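Local coordinates for protein putative glycoside hydrolase (Bacteroides thetaiotaomicron VPI-5482, PDB 3HBZ) that is of unproven function but binds calcium and may act on carbohydrates, possibly as a glycoside hydrolase, at residues C15-V20 with L46-T51; Y242-E247 with N259-P264; D144-Q149 with P176-N181. All blocks are in the same frame, centred on the assembly; numbering follows the deposited sequence.

Contact 1 (C15-V20 with L46-T51); sequences CRLPGV and LAPEFT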
# COMPACT_ATOMS: atom_id res chain seq x y z
N CYS A 15 -13.33 -1.28 -12.81
CA CYS A 15 -14.55 -1.12 -12.01
C CYS A 15 -14.93 0.31 -11.99
O CYS A 15 -14.06 1.15 -11.79
CB CYS A 15 -14.28 -1.54 -10.57
SG CYS A 15 -15.69 -1.50 -9.51
N ARG A 16 -16.22 0.62 -12.16
CA ARG A 16 -16.69 1.96 -11.94
C ARG A 16 -18.12 1.93 -11.43
O ARG A 16 -18.75 0.87 -11.46
CB ARG A 16 -16.55 2.79 -13.20
CG ARG A 16 -17.58 2.54 -14.22
CD ARG A 16 -17.23 3.28 -15.48
NE ARG A 16 -18.39 3.32 -16.37
CZ ARG A 16 -19.34 4.26 -16.36
NH1 ARG A 16 -19.29 5.30 -15.53
NH2 ARG A 16 -20.34 4.15 -17.22
N LEU A 17 -18.57 3.07 -10.89
CA LEU A 17 -19.92 3.24 -10.36
C LEU A 17 -20.61 4.40 -11.11
O LEU A 17 -20.41 5.57 -10.80
CB LEU A 17 -19.89 3.57 -8.88
CG LEU A 17 -19.48 2.55 -7.83
CD1 LEU A 17 -19.45 3.27 -6.45
CD2 LEU A 17 -20.43 1.37 -7.83
N PRO A 18 -21.41 4.06 -12.12
CA PRO A 18 -22.08 5.10 -12.90
C PRO A 18 -22.90 6.03 -11.99
O PRO A 18 -23.58 5.57 -11.10
CB PRO A 18 -23.01 4.30 -13.83
CG PRO A 18 -22.42 2.96 -13.94
CD PRO A 18 -21.68 2.71 -12.62
N GLY A 19 -22.77 7.33 -12.18
CA GLY A 19 -23.49 8.31 -11.34
C GLY A 19 -23.02 8.57 -9.91
O GLY A 19 -23.62 9.39 -9.23
N VAL A 20 -21.96 7.88 -9.45
CA VAL A 20 -21.33 8.17 -8.14
C VAL A 20 -19.88 8.59 -8.38
O VAL A 20 -19.16 7.92 -9.14
CB VAL A 20 -21.35 6.92 -7.22
CG1 VAL A 20 -20.43 7.08 -5.98
CG2 VAL A 20 -22.76 6.57 -6.82
N LEU A 46 -25.54 0.09 -4.47
CA LEU A 46 -24.59 0.45 -5.52
C LEU A 46 -24.52 -0.65 -6.57
O LEU A 46 -24.70 -1.84 -6.26
CB LEU A 46 -23.22 0.69 -4.90
CG LEU A 46 -23.13 1.80 -3.86
CD1 LEU A 46 -21.76 1.75 -3.14
CD2 LEU A 46 -23.36 3.17 -4.51
N ALA A 47 -24.21 -0.26 -7.80
CA ALA A 47 -24.29 -1.16 -8.93
C ALA A 47 -23.00 -1.05 -9.75
O ALA A 47 -22.99 -0.52 -10.86
CB ALA A 47 -25.56 -0.80 -9.81
N PRO A 48 -21.90 -1.56 -9.18
CA PRO A 48 -20.62 -1.55 -9.89
C PRO A 48 -20.70 -2.17 -11.30
O PRO A 48 -21.37 -3.22 -11.50
CB PRO A 48 -19.69 -2.37 -8.98
CG PRO A 48 -20.43 -2.60 -7.68
CD PRO A 48 -21.86 -2.32 -7.92
N GLU A 49 -20.05 -1.52 -12.26
CA GLU A 49 -19.90 -2.07 -13.62
C GLU A 49 -18.44 -2.38 -13.91
O GLU A 49 -17.55 -1.62 -13.53
CB GLU A 49 -20.44 -1.12 -14.67
CG GLU A 49 -21.92 -1.04 -14.61
CD GLU A 49 -22.49 -0.06 -15.59
OE1 GLU A 49 -21.71 0.47 -16.42
OE2 GLU A 49 -23.70 0.18 -15.48
N PHE A 50 -18.21 -3.52 -14.56
CA PHE A 50 -16.87 -4.03 -14.74
C PHE A 50 -16.54 -4.15 -16.24
O PHE A 50 -17.44 -4.26 -17.10
CB PHE A 50 -16.71 -5.41 -14.08
CG PHE A 50 -17.20 -5.47 -12.67
CD1 PHE A 50 -16.44 -4.94 -11.63
CD2 PHE A 50 -18.48 -5.95 -12.37
CE1 PHE A 50 -16.92 -4.94 -10.31
CE2 PHE A 50 -18.94 -5.98 -11.05
CZ PHE A 50 -18.16 -5.48 -10.02
N THR A 51 -15.25 -4.12 -16.54
CA THR A 51 -14.78 -4.70 -17.77
C THR A 51 -14.11 -6.02 -17.40
O THR A 51 -13.60 -6.17 -16.27
CB THR A 51 -13.86 -3.78 -18.56
OG1 THR A 51 -12.71 -3.47 -17.76
CG2 THR A 51 -14.60 -2.47 -19.00

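Contact 2 (Y242-E247 with N259-P264); sequences YAIMYE and NAFTSP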
# COMPACT_ATOMS: atom_id res chain seq x y z
N TYR A 242 8.24 8.28 6.79
CA TYR A 242 7.85 9.54 6.27
C TYR A 242 6.37 9.57 5.91
O TYR A 242 5.71 8.52 5.93
CB TYR A 242 8.75 9.93 5.11
CG TYR A 242 8.70 9.06 3.87
CD1 TYR A 242 7.85 9.38 2.81
CD2 TYR A 242 9.54 7.99 3.73
CE1 TYR A 242 7.84 8.63 1.62
CE2 TYR A 242 9.52 7.18 2.54
CZ TYR A 242 8.68 7.53 1.49
OH TYR A 242 8.68 6.79 0.31
N ALA A 243 5.86 10.77 5.66
CA ALA A 243 4.49 10.99 5.22
C ALA A 243 4.49 12.19 4.29
O ALA A 243 5.34 13.09 4.42
CB ALA A 243 3.52 11.22 6.41
N ILE A 244 3.59 12.16 3.31
CA ILE A 244 3.45 13.24 2.32
C ILE A 244 1.96 13.57 2.16
O ILE A 244 1.10 12.74 2.40
CB ILE A 244 4.09 12.88 0.98
CG1 ILE A 244 3.47 11.57 0.42
CG2 ILE A 244 5.58 12.70 1.12
CD1 ILE A 244 4.06 11.12 -0.95
N MSE A 245 1.70 14.82 1.83
CA MSE A 245 0.39 15.31 1.44
C MSE A 245 0.60 16.00 0.09
O MSE A 245 1.53 16.83 -0.06
CB MSE A 245 -0.13 16.31 2.42
CG MSE A 245 -1.59 16.63 2.21
SE MSE A 245 -2.12 18.00 3.39
CE MSE A 245 -4.06 17.87 3.10
N TYR A 246 -0.21 15.63 -0.88
CA TYR A 246 -0.18 16.26 -2.19
C TYR A 246 -1.57 16.44 -2.79
O TYR A 246 -2.51 15.71 -2.48
CB TYR A 246 0.69 15.42 -3.16
CG TYR A 246 0.18 14.01 -3.37
CD1 TYR A 246 0.49 12.99 -2.49
CD2 TYR A 246 -0.65 13.70 -4.45
CE1 TYR A 246 0.04 11.67 -2.70
CE2 TYR A 246 -1.14 12.38 -4.65
CZ TYR A 246 -0.79 11.38 -3.80
OH TYR A 246 -1.34 10.12 -4.01
N GLU A 247 -1.67 17.41 -3.67
CA GLU A 247 -2.87 17.67 -4.41
C GLU A 247 -2.97 16.75 -5.65
O GLU A 247 -2.02 16.64 -6.43
CB GLU A 247 -2.85 19.13 -4.87
CG GLU A 247 -4.14 19.49 -5.60
CD GLU A 247 -4.24 20.98 -5.94
OE1 GLU A 247 -3.38 21.76 -5.48
OE2 GLU A 247 -5.21 21.36 -6.65
N ASN A 259 8.72 10.06 -7.41
CA ASN A 259 8.44 11.48 -7.15
C ASN A 259 7.82 11.82 -5.81
O ASN A 259 7.27 12.94 -5.61
CB ASN A 259 7.57 12.03 -8.27
CG ASN A 259 6.24 11.35 -8.37
OD1 ASN A 259 5.85 10.58 -7.50
ND2 ASN A 259 5.55 11.57 -9.46
N ALA A 260 7.93 10.90 -4.88
CA ALA A 260 7.39 11.06 -3.54
C ALA A 260 7.86 12.35 -2.85
O ALA A 260 7.09 12.99 -2.09
CB ALA A 260 7.77 9.84 -2.68
N PHE A 261 9.12 12.73 -3.09
CA PHE A 261 9.68 13.91 -2.41
C PHE A 261 9.89 15.09 -3.35
O PHE A 261 10.34 16.13 -2.92
CB PHE A 261 11.02 13.58 -1.73
CG PHE A 261 10.92 12.54 -0.65
CD1 PHE A 261 10.07 12.75 0.43
CD2 PHE A 261 11.64 11.35 -0.73
CE1 PHE A 261 9.97 11.81 1.46
CE2 PHE A 261 11.55 10.39 0.27
CZ PHE A 261 10.68 10.62 1.38
N THR A 262 9.57 14.94 -4.63
CA THR A 262 9.92 15.98 -5.59
C THR A 262 8.75 16.47 -6.43
O THR A 262 8.90 17.44 -7.12
CB THR A 262 11.01 15.48 -6.56
OG1 THR A 262 10.52 14.30 -7.22
CG2 THR A 262 12.35 15.18 -5.81
N SER A 263 7.60 15.79 -6.43
CA SER A 263 6.49 16.24 -7.28
C SER A 263 6.07 17.67 -6.98
O SER A 263 5.90 18.02 -5.84
CB SER A 263 5.26 15.36 -7.07
OG SER A 263 4.15 15.93 -7.77
N PRO A 264 5.85 18.49 -8.01
CA PRO A 264 5.38 19.85 -7.73
C PRO A 264 3.98 19.86 -7.08
O PRO A 264 3.56 20.87 -6.57
CB PRO A 264 5.33 20.54 -9.10
CG PRO A 264 5.85 19.57 -10.09
CD PRO A 264 6.13 18.24 -9.44

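Contact 3 (D144-Q149 with P176-N181); sequences DYPTFQ and PIAAGN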
# COMPACT_ATOMS: atom_id res chain seq x y z
N ASP A 144 8.41 -15.27 5.50
CA ASP A 144 9.60 -15.15 4.67
C ASP A 144 9.57 -13.85 3.82
O ASP A 144 10.54 -13.52 3.13
CB ASP A 144 9.71 -16.35 3.72
CG ASP A 144 9.89 -17.68 4.43
OD1 ASP A 144 10.41 -17.72 5.56
OD2 ASP A 144 9.52 -18.71 3.80
N TYR A 145 8.44 -13.15 3.84
CA TYR A 145 8.32 -11.93 3.07
C TYR A 145 8.99 -10.72 3.78
O TYR A 145 9.31 -10.78 4.98
CB TYR A 145 6.86 -11.61 2.82
CG TYR A 145 6.20 -12.48 1.78
CD1 TYR A 145 5.84 -13.79 2.07
CD2 TYR A 145 5.92 -11.98 0.49
CE1 TYR A 145 5.23 -14.59 1.10
CE2 TYR A 145 5.33 -12.78 -0.49
CZ TYR A 145 5.00 -14.08 -0.18
OH TYR A 145 4.38 -14.85 -1.14
N PRO A 146 9.22 -9.64 3.04
CA PRO A 146 9.82 -8.44 3.64
C PRO A 146 8.90 -7.74 4.65
O PRO A 146 9.40 -7.03 5.55
CB PRO A 146 10.08 -7.53 2.42
CG PRO A 146 10.21 -8.50 1.26
CD PRO A 146 9.11 -9.52 1.56
N THR A 147 7.60 -7.97 4.52
CA THR A 147 6.61 -7.28 5.31
C THR A 147 5.74 -8.35 5.99
O THR A 147 5.06 -9.11 5.31
CB THR A 147 5.78 -6.40 4.45
OG1 THR A 147 6.60 -5.43 3.80
CG2 THR A 147 4.68 -5.65 5.30
N PHE A 148 5.80 -8.43 7.33
CA PHE A 148 4.99 -9.40 8.08
C PHE A 148 4.62 -8.87 9.45
O PHE A 148 4.99 -7.76 9.83
CB PHE A 148 5.70 -10.76 8.20
CG PHE A 148 7.06 -10.72 8.90
CD1 PHE A 148 8.21 -10.32 8.21
CD2 PHE A 148 7.20 -11.07 10.24
CE1 PHE A 148 9.45 -10.28 8.81
CE2 PHE A 148 8.43 -11.03 10.86
CZ PHE A 148 9.56 -10.64 10.16
N GLN A 149 3.81 -9.66 10.17
CA GLN A 149 3.37 -9.29 11.51
C GLN A 149 4.15 -10.04 12.56
O GLN A 149 4.34 -11.25 12.42
CB GLN A 149 1.89 -9.61 11.67
CG GLN A 149 1.25 -9.02 12.93
CD GLN A 149 -0.19 -9.42 13.08
OE1 GLN A 149 -0.54 -10.57 12.81
NE2 GLN A 149 -1.06 -8.49 13.52
N PRO A 176 18.49 -7.09 -6.57
CA PRO A 176 19.07 -8.14 -5.69
C PRO A 176 18.57 -8.19 -4.25
O PRO A 176 18.74 -9.22 -3.58
CB PRO A 176 20.57 -7.87 -5.74
CG PRO A 176 20.67 -6.35 -6.08
CD PRO A 176 19.44 -6.01 -6.88
N ILE A 177 17.89 -7.16 -3.79
CA ILE A 177 17.33 -7.15 -2.43
C ILE A 177 15.95 -6.53 -2.48
O ILE A 177 15.58 -5.89 -3.48
CB ILE A 177 18.21 -6.36 -1.43
CG1 ILE A 177 18.27 -4.89 -1.82
CG2 ILE A 177 19.67 -7.00 -1.28
CD1 ILE A 177 18.94 -3.96 -0.75
N ALA A 178 15.16 -6.76 -1.43
CA ALA A 178 13.83 -6.23 -1.29
C ALA A 178 13.66 -5.65 0.12
O ALA A 178 13.66 -6.39 1.11
CB ALA A 178 12.76 -7.39 -1.51
N ALA A 179 13.50 -4.34 0.21
CA ALA A 179 13.26 -3.72 1.48
C ALA A 179 11.90 -4.10 1.98
O ALA A 179 10.98 -4.24 1.21
CB ALA A 179 13.34 -2.14 1.39
N GLY A 180 11.74 -4.23 3.29
CA GLY A 180 10.40 -4.36 3.85
C GLY A 180 9.78 -2.98 3.86
O GLY A 180 10.37 -2.01 4.40
N ASN A 181 8.59 -2.87 3.32
CA ASN A 181 7.83 -1.64 3.38
C ASN A 181 6.34 -1.82 3.72
O ASN A 181 5.77 -2.92 3.69
CB ASN A 181 8.00 -0.85 2.07
CG ASN A 181 7.52 -1.62 0.87
OD1 ASN A 181 7.09 -2.78 0.97
ND2 ASN A 181 7.57 -0.97 -0.26
O HOH W 1 7.07 -6.03 1.21

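Contact 1 (C15-V20 with L46-T51)
Leu17 reaches across to Pro48 beside the point where strand 12-16 ends and strand 49-52 begins. CB leaves the backbone neither facing the partner segment nor turned from it. CG stands anti to the carbonyl carbon (chi1 -70°), and the CD2 branch does the touching: this methyl lies 3.5 Å from Pro48 N, rests against the CB, CG and CD carbons of the proline ring, and comes within 4.1 Å of Leu46 CB. Val20 CG2 adds a looser contact with Leu46 CD2, the two side chains crossing at about a right angle.

Before the strands part, Arg16 and Glu49 form a hydrogen-bonded pair. Glu49 N donates to Arg16 O (2.8 Å, nearly straight at 170°), and Arg16 N donates to Glu49 O in return. Their side chains run side by side on one face of the sheet, yet Arg16 NH2 stays 4.0 Å from Glu49 OE1. That oxygen lies well out of the guanidinium plane and no N-H points at it, so any attraction is probably of charge only; the two planes are 87° apart. Pro18 CG fits against both groups, 3.4 Å from Glu49 OE2 and over one face of the guanidinium, offset toward its rim.

On the other face Cys15 and Phe50 are a non-hydrogen-bonded pair. Cys15 SG lies 3.7 Å from Phe50 CE1, an oblique sulfur-aromatic contact, and Tyr74 meets the Phe50 ring edge-to-face. Ile35 lies against both Cys15 and Leu17. A two-stranded antiparallel sheet whose first strand runs into a type II turn, Leu17 to Val20 with Gly19 at positive phi, is the motif here.

Contact 2 (Y242-E247 with N259-P264)
Tyr242 offers one face of its ring to the edge of Phe261, and this aromatic pair opens the contact between a strand and the loop that follows it. Phe261 CZ stands 3.3 Å above the tyrosine plane, over its centre, and is nearly as close to several ring carbons, with Tyr242 CD1 the nearest at 3.4 Å. The ring planes meet at 53° with centroids 4.5 Å apart, so the edge-to-face pair is tilted well short of a perpendicular T. The tyrosine CB bond already heads for the loop, and with CG between the backbone N and the carbonyl carbon (chi1 65°) the ring lies with one face toward Phe261. Further out, Tyr242 CE1 makes a loose contact with Ala260 CB.

Two residues on, Ile244 points the same way, as alternation along a strand requires. Both of its branches press on Ala260 O from the strand side: CG2 lies 3.6 Å from Ala260 O, and CD1, at the end of the extended CG1 arm, approaches that oxygen and also lies 4.3 Å from Ala260 CB, while CG2 just reaches Phe261 CE1. Across the segments the grip is thus apolar and aromatic. The loop keeps its own shape through Asn259 O, which accepts from both Thr262 N and Ser263 N and so bends the chain tightly around Ala260 and Phe261.

Strand 240-247 is itself flanked by two strands. Backbone hydrogen bonds join Tyr242 to Val311 and Ile244 to Ala309 on strand 306-313, and, on strand 266-271, Ala243 to Ala270 and Met245 to Val267 and Ser268. The loop folds back over one face of this antiparallel layer: Phe202 of strand 200-205 touches both Tyr242 and Ala260, and Arg271 forms a cation-pi contact with Phe261.

Contact 3 (D144-Q149 with P176-N181)
Pro146 and Gly180 bring their backbones to a single point of close approach, CA to CA 4.1 Å, where 144-149 and 176-181 meet without sharing a beta bridge. The backbones pass closely here: Gly180 CA lies 3.3 Å from Pro146 O, a CA-H...O contact.

The proline ring lies against the backbone and side chain of 178-180. Its CB lies 3.6 Å from Ala179 O, and CG reaches Ala178 CB at 3.9 Å. Thr147 supplies the direct polar link: Thr147 OG1 donates to Asn181 O at 2.6 Å, in the carbonyl plane and on a lone pair. A chi1 of -60° sets OG1 anti to the carbonyl carbon and CG2 anti to the backbone N, and both branches of Thr147 face Asn181 O, CG2 at 3.4 Å. A water doubles the link, donating to Thr147 OG1 (2.7 Å) and, over a longer bond, to Asn181 OD1. The hydroxyl thereby gives one bond and takes another. Asn181 OD1 also accepts from Gly129 N, which ties the amide to a third part of the chain.

Both segments pair with strand 158-165, one after the other along it: Phe148 with Ser160, Pro146 with Val162, Ala178 with Arg164. Two strands, each antiparallel to 158-165, meet end to end along it, a join in the antiparallel beta framework of the putative carbohydrate metabolism domain, tied by the threonine-carbonyl bond and a bridging water.

Overall arrangement
The three contacts follow one another along the chain, each closing before the next opens, in the order 1, 3, 2. Contact 1 stands apart: its centre is about 30 Å from that of contact 2 and about 35 Å from that of contact 3, with contact 3 across the centre of the chain from it. Contacts 2 and 3 share the putative carbohydrate metabolism domain, where strand 306-313 pairs with both 240-247 and 177-183, yet their nearest atoms remain about 8 Å apart. All three lie away from the calcium and sodium sites, the Phe50 side chain of contact 1 being about 14 Å from a sodium ion.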